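Local coordinates for avidin-related protein 4/5 (Gallus gallus, PDB 1Y55) that binds biotin with high affinity, as a tetrameric, thermostable relative of egg-white avidin built on an eight-stranded antiparallel beta-barrel, at residues Phe29-Ala38 with Gly63-Ser71. The protein carries 1 engineered substitution. Numbering follows the deposited sequence.
With BTN (biotin), chain C.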
ATOM      1  N   PHE A  29     -15.992  16.148  -8.534  1.00  9.51           N
ATOM      2  CA  PHE A  29     -16.940  16.314  -7.439  1.00  9.96           C
ATOM      3  C   PHE A  29     -16.252  16.846  -6.203  1.00  9.51           C
ATOM      4  O   PHE A  29     -15.066  16.627  -5.972  1.00  9.45           O
ATOM      5  CB  PHE A  29     -17.665  15.003  -7.122  1.00 10.43           C
ATOM      6  CG  PHE A  29     -16.751  13.857  -6.779  1.00  9.75           C
ATOM      7  CD1 PHE A  29     -16.329  13.634  -5.469  1.00  9.86           C
ATOM      8  CD2 PHE A  29     -16.321  12.983  -7.760  1.00  9.93           C
ATOM      9  CE1 PHE A  29     -15.494  12.565  -5.158  1.00  9.56           C
ATOM     10  CE2 PHE A  29     -15.472  11.920  -7.450  1.00  9.63           C
ATOM     11  CZ  PHE A  29     -15.065  11.704  -6.144  1.00  9.49           C
ATOM     12  N   THR A  30     -17.042  17.540  -5.402  1.00 10.61           N
ATOM     13  CA  THR A  30     -16.638  17.951  -4.081  1.00 11.06           C
ATOM     14  C   THR A  30     -17.569  17.344  -3.054  1.00 10.37           C
ATOM     15  O   THR A  30     -18.581  16.743  -3.390  1.00 12.01           O
ATOM     16  CB  THR A  30     -16.596  19.467  -4.001  1.00 13.35           C
ATOM     17  OG1 THR A  30     -15.793  19.879  -2.877  1.00 16.92           O
ATOM     18  CG2 THR A  30     -18.003  20.063  -3.853  1.00 15.37           C
ATOM     19  N   GLY A  31     -17.203  17.482  -1.797  1.00 10.10           N
ATOM     20  CA  GLY A  31     -18.008  16.952  -0.736  1.00 10.92           C
ATOM     21  C   GLY A  31     -17.374  17.197   0.610  1.00  9.43           C
ATOM     22  O   GLY A  31     -16.435  17.974   0.763  1.00  9.46           O
ATOM     23  N   THR A  32     -17.917  16.510   1.602  1.00  9.27           N
ATOM     24  CA  THR A  32     -17.400  16.564   2.966  1.00  9.44           C
ATOM     25  C   THR A  32     -17.261  15.152   3.515  1.00  8.93           C
ATOM     26  O   THR A  32     -17.927  14.217   3.072  1.00  9.69           O
ATOM     27  CB  THR A  32     -18.293  17.386   3.891  1.00 10.59           C
ATOM     28  OG1 THR A  32     -19.572  16.745   3.979  1.00 12.57           O
ATOM     29  CG2 THR A  32     -18.515  18.805   3.375  1.00 11.92           C
ATOM     30  N   TYR A  33     -16.380  15.033   4.496  1.00  8.27           N
ATOM     31  CA  TYR A  33     -16.036  13.756   5.091  1.00  7.94           C
ATOM     32  C   TYR A  33     -15.996  13.942   6.605  1.00  7.79           C
ATOM     33  O   TYR A  33     -15.265  14.809   7.086  1.00  8.20           O
ATOM     34  CB  TYR A  33     -14.673  13.278   4.572  1.00  7.98           C
ATOM     35  CG  TYR A  33     -14.438  11.794   4.698  1.00  7.62           C
ATOM     36  CD1 TYR A  33     -14.116  11.209   5.920  1.00  7.82           C
ATOM     37  CD2 TYR A  33     -14.529  10.962   3.593  1.00  7.49           C
ATOM     38  CE1 TYR A  33     -13.895   9.837   6.032  1.00  7.29           C
ATOM     39  CE2 TYR A  33     -14.309   9.602   3.700  1.00  7.53           C
ATOM     40  CZ  TYR A  33     -14.000   9.040   4.917  1.00  7.06           C
ATOM     41  OH  TYR A  33     -13.805   7.681   4.966  1.00  7.45           O
ATOM     42  N   LEU A  34     -16.774  13.136   7.329  1.00  7.52           N
ATOM     43  CA  LEU A  34     -16.768  13.123   8.791  1.00  7.91           C
ATOM     44  C   LEU A  34     -16.206  11.763   9.213  1.00  7.12           C
ATOM     45  O   LEU A  34     -16.893  10.743   9.153  1.00  7.39           O
ATOM     46  CB  LEU A  34     -18.168  13.352   9.361  1.00  8.35           C
ATOM     47  CG  LEU A  34     -18.213  13.508  10.873  1.00  8.98           C
ATOM     48  CD1 LEU A  34     -17.402  14.700  11.348  1.00 10.66           C
ATOM     49  CD2 LEU A  34     -19.649  13.629  11.343  1.00 10.36           C
ATOM     50  N   THR A  35     -14.926  11.744   9.560  1.00  7.13           N
ATOM     51  CA  THR A  35     -14.310  10.500   9.971  1.00  7.03           C
ATOM     52  C   THR A  35     -14.764  10.098  11.369  1.00  7.02           C
ATOM     53  O   THR A  35     -14.908  10.943  12.252  1.00  7.67           O
ATOM     54  CB  THR A  35     -12.784  10.555   9.880  1.00  7.31           C
ATOM     55  OG1 THR A  35     -12.272   9.259  10.242  1.00  7.08           O
ATOM     56  CG2 THR A  35     -12.154  11.619  10.791  1.00  7.75           C
ATOM     57  N   ALA A  36     -14.989   8.797  11.562  1.00  7.07           N
ATOM     58  CA  ALA A  36     -15.330   8.282  12.880  1.00  7.48           C
ATOM     59  C   ALA A  36     -14.104   8.153  13.780  1.00  7.74           C
ATOM     60  O   ALA A  36     -14.246   8.109  15.010  1.00  9.18           O
ATOM     61  CB  ALA A  36     -16.007   6.936  12.754  1.00  8.51           C
ATOM     62  N   VAL A  37     -12.921   8.040  13.168  1.00  7.75           N
ATOM     63  CA  VAL A  37     -11.667   7.751  13.857  1.00  8.06           C
ATOM     64  C   VAL A  37     -10.591   8.736  13.415  1.00  7.87           C
ATOM     65  O   VAL A  37     -10.610   9.270  12.300  1.00  8.03           O
ATOM     66  CB  VAL A  37     -11.180   6.297  13.609  1.00  8.17           C
ATOM     67  CG1 VAL A  37     -12.158   5.297  14.223  1.00  9.71           C
ATOM     68  CG2 VAL A  37     -10.977   6.016  12.119  1.00  8.44           C
ATOM     69  N   ALA A  38      -9.603   8.935  14.276  1.00  8.52           N
ATOM     70  CA  ALA A  38      -8.461   9.789  13.952  1.00  8.91           C
ATOM     71  C   ALA A  38      -7.351   9.492  14.932  1.00  9.54           C
ATOM     72  O   ALA A  38      -7.556   8.827  15.940  1.00 10.46           O
ATOM     73  CB  ALA A  38      -8.842  11.259  14.024  1.00  9.37           C
ATOM     74  N   GLY A  63     -11.209   8.642  -7.676  1.00  6.59           N
ATOM     75  CA  GLY A  63     -10.299   8.981  -6.603  1.00  6.72           C
ATOM     76  C   GLY A  63     -10.754  10.273  -5.959  1.00  6.52           C
ATOM     77  O   GLY A  63     -11.441  11.088  -6.598  1.00  7.16           O
ATOM     78  N   PHE A  64     -10.382  10.484  -4.693  1.00  6.66           N
ATOM     79  CA  PHE A  64     -10.579  11.764  -4.056  1.00  6.87           C
ATOM     80  C   PHE A  64      -9.544  11.980  -2.970  1.00  6.52           C
ATOM     81  O   PHE A  64      -8.963  11.045  -2.436  1.00  7.10           O
ATOM     82  CB  PHE A  64     -12.031  11.971  -3.552  1.00  7.17           C
ATOM     83  CG  PHE A  64     -12.520  10.983  -2.514  1.00  7.15           C
ATOM     84  CD1 PHE A  64     -12.327  11.215  -1.151  1.00  7.84           C
ATOM     85  CD2 PHE A  64     -13.227   9.862  -2.897  1.00  7.63           C
ATOM     86  CE1 PHE A  64     -12.819  10.334  -0.205  1.00  7.93           C
ATOM     87  CE2 PHE A  64     -13.711   8.983  -1.940  1.00  8.85           C
ATOM     88  CZ  PHE A  64     -13.497   9.232  -0.599  1.00  8.51           C
ATOM     89  N   THR A  65      -9.351  13.253  -2.647  1.00  6.58           N
ATOM     90  CA  THR A  65      -8.476  13.722  -1.590  1.00  6.87           C
ATOM     91  C   THR A  65      -9.316  14.337  -0.495  1.00  6.64           C
ATOM     92  O   THR A  65     -10.211  15.140  -0.782  1.00  7.68           O
ATOM     93  CB  THR A  65      -7.539  14.804  -2.163  1.00  6.88           C
ATOM     94  OG1 THR A  65      -6.715  14.242  -3.188  1.00  7.50           O
ATOM     95  CG2 THR A  65      -6.598  15.344  -1.094  1.00  7.82           C
ATOM     96  N   VAL A  66      -9.016  13.983   0.753  1.00  6.77           N
ATOM     97  CA  VAL A  66      -9.584  14.633   1.927  1.00  7.14           C
ATOM     98  C   VAL A  66      -8.502  15.473   2.584  1.00  7.39           C
ATOM     99  O   VAL A  66      -7.473  14.966   3.020  1.00  7.86           O
ATOM    100  CB  VAL A  66     -10.128  13.623   2.959  1.00  7.22           C
ATOM    101  CG1 VAL A  66     -10.787  14.366   4.106  1.00  7.94           C
ATOM    102  CG2 VAL A  66     -11.115  12.670   2.312  1.00  7.65           C
ATOM    103  N   HIS A  67      -8.747  16.782   2.650  1.00  7.91           N
ATOM    104  CA  HIS A  67      -7.902  17.706   3.393  1.00  8.29           C
ATOM    105  C   HIS A  67      -8.458  17.792   4.815  1.00  8.35           C
ATOM    106  O   HIS A  67      -9.471  18.446   5.062  1.00  9.29           O
ATOM    107  CB  HIS A  67      -7.873  19.090   2.710  1.00  9.06           C
ATOM    108  CG  HIS A  67      -7.391  20.206   3.588  1.00  9.74           C
ATOM    109  ND1 HIS A  67      -6.179  20.865   3.496  1.00 12.90           N
ATOM    110  CD2 HIS A  67      -8.036  20.778   4.628  1.00  9.50           C
ATOM    111  CE1 HIS A  67      -6.126  21.811   4.428  1.00 11.19           C
ATOM    112  NE2 HIS A  67      -7.239  21.765   5.137  1.00 13.10           N
ATOM    113  N   TRP A  68      -7.817  17.123   5.766  1.00  8.33           N
ATOM    114  CA  TRP A  68      -8.317  17.128   7.132  1.00  8.40           C
ATOM    115  C   TRP A  68      -8.198  18.549   7.695  1.00  8.97           C
ATOM    116  O   TRP A  68      -7.133  19.160   7.636  1.00  9.80           O
ATOM    117  CB  TRP A  68      -7.551  16.119   7.987  1.00  8.46           C
ATOM    118  CG  TRP A  68      -7.683  14.739   7.424  1.00  8.01           C
ATOM    119  CD1 TRP A  68      -6.707  14.029   6.788  1.00  7.71           C
ATOM    120  CD2 TRP A  68      -8.883  13.943   7.322  1.00  7.59           C
ATOM    121  NE1 TRP A  68      -7.207  12.834   6.335  1.00  7.53           N
ATOM    122  CE2 TRP A  68      -8.540  12.759   6.646  1.00  7.41           C
ATOM    123  CE3 TRP A  68     -10.213  14.104   7.751  1.00  8.01           C
ATOM    124  CZ2 TRP A  68      -9.460  11.750   6.398  1.00  7.22           C
ATOM    125  CZ3 TRP A  68     -11.123  13.100   7.510  1.00  7.70           C
ATOM    126  CH2 TRP A  68     -10.748  11.942   6.844  1.00  7.75           C
ATOM    127  N   ASN A  69      -9.291  19.061   8.256  1.00  9.20           N
ATOM    128  CA  ASN A  69      -9.313  20.428   8.754  1.00 10.28           C
ATOM    129  C   ASN A  69      -8.804  20.562  10.176  1.00 10.82           C
ATOM    130  O   ASN A  69      -8.800  21.656  10.725  1.00 13.33           O
ATOM    131  CB  ASN A  69     -10.717  21.019   8.655  1.00 10.60           C
ATOM    132  CG  ASN A  69     -11.008  21.614   7.290  1.00 10.74           C
ATOM    133  OD1 ASN A  69     -10.190  21.585   6.361  1.00 11.63           O
ATOM    134  ND2 ASN A  69     -12.212  22.160   7.164  1.00 12.52           N
ATOM    135  N   PHE A  70      -8.387  19.459  10.774  1.00 10.21           N
ATOM    136  CA  PHE A  70      -7.982  19.414  12.178  1.00 10.24           C
ATOM    137  C   PHE A  70      -6.609  18.791  12.384  1.00 10.27           C
ATOM    138  O   PHE A  70      -6.204  18.585  13.524  1.00 11.47           O
ATOM    139  CB  PHE A  70      -9.037  18.661  12.997  1.00 10.22           C
ATOM    140  CG  PHE A  70      -9.283  17.261  12.505  1.00  9.88           C
ATOM    141  CD1 PHE A  70     -10.209  17.011  11.510  1.00  9.56           C
ATOM    142  CD2 PHE A  70      -8.568  16.195  13.021  1.00 10.62           C
ATOM    143  CE1 PHE A  70     -10.439  15.717  11.054  1.00  9.57           C
ATOM    144  CE2 PHE A  70      -8.788  14.902  12.562  1.00 10.62           C
ATOM    145  CZ  PHE A  70      -9.722  14.660  11.576  1.00 10.00           C
ATOM    146  N   SER A  71      -5.901  18.475  11.297  1.00 10.28           N
ATOM    147  CA  SER A  71      -4.539  17.985  11.390  1.00 10.67           C
ATOM    148  C   SER A  71      -3.788  18.413  10.144  1.00  9.95           C
ATOM    149  O   SER A  71      -4.377  18.977   9.224  1.00 10.98           O
ATOM    150  CB  SER A  71      -4.518  16.475  11.548  1.00 11.12           C
ATOM    151  OG  SER A  71      -4.799  15.875  10.316  1.00 12.25           O
TER
HETATM  152  C11 BTN C 801      -6.110  12.355  11.138  1.00 11.83           C
HETATM  153  O11 BTN C 801      -6.106  11.257  11.951  1.00 11.81           O
HETATM  154  O12 BTN C 801      -5.292  13.341  11.331  1.00 15.93           O
HETATM  155  C10 BTN C 801      -7.042  12.473  10.015  1.00  9.87           C
HETATM  156  C9  BTN C 801      -8.166  11.465  10.001  1.00  8.45           C
HETATM  157  C8  BTN C 801      -7.777  10.174   9.285  1.00  7.82           C
HETATM  158  C7  BTN C 801      -8.941   9.176   9.267  1.00  7.17           C
HETATM  159  C2  BTN C 801      -8.663   7.924   8.391  1.00  7.07           C
HETATM  160  S1  BTN C 801      -8.630   8.216   6.646  1.00  6.92           S
HETATM  161  C6  BTN C 801      -8.557   6.432   6.393  1.00  7.08           C
HETATM  162  C5  BTN C 801      -9.544   5.841   7.398  1.00  6.73           C
HETATM  163  N1  BTN C 801     -10.906   5.787   6.900  1.00  7.09           N
HETATM  164  C3  BTN C 801     -11.697   6.576   7.607  1.00  6.56           C
HETATM  165  O3  BTN C 801     -12.988   6.717   7.357  1.00  6.97           O
HETATM  166  N2  BTN C 801     -11.049   7.189   8.577  1.00  6.60           N
HETATM  167  C4  BTN C 801      -9.655   6.776   8.614  1.00  6.73           C
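The ring planes of Y33 and W68 stand at 90° in the wall of the biotin pocket: the indole turns its six-membered edge to the phenol face in an offset T-shaped stack, with W68 CH2 3.6 Å from Y33 CD1. No hydrogen bond joins the two segments. Strands 28-34 and 61-67 are not neighbours in the avidin barrel, since 47-53 runs between them, and they touch through side chains projecting into its interior. V66 CG2 packs beside the same phenol ring at Y33 CD2, and further from the pocket F29 CE1 lies 3.9 Å from F64 CB. The ligand supplies the polar link. The Y33 hydroxyl reaches the ureido oxygen O3 of biotin, donating a 2.7 Å bond from OH, because a chi1 of -159° swings CG opposite the backbone N. T35 divides its work between two branches: OG1 accepts biotin N2-H almost straight (174°) while donating to V37 O, and methyl CG2 packs against W68 CZ3 and F70. W68, tied through NE1 to T75, is sandwiched, with biotin C9 3.6 Å above the centre of one face and V66 CG1 toward the rim of the other. Beyond it S71 OG donates to carboxylate oxygen O12 of biotin at 2.8 Å. S16, N12, N116 and D39 N complete the grip. An alanine in place of W68 would probably strip the biotin chain of its aromatic wall and leave T75 OG1 without its indole partner. The principle illustrated is division of labour: within these segments the hydroxyls of Y33, T35 and S71 meet the polar ends of biotin, aromatic carbon flanks its middle, and donation to V37 O probably keeps an OG1 lone pair of T35 turned to N2-H.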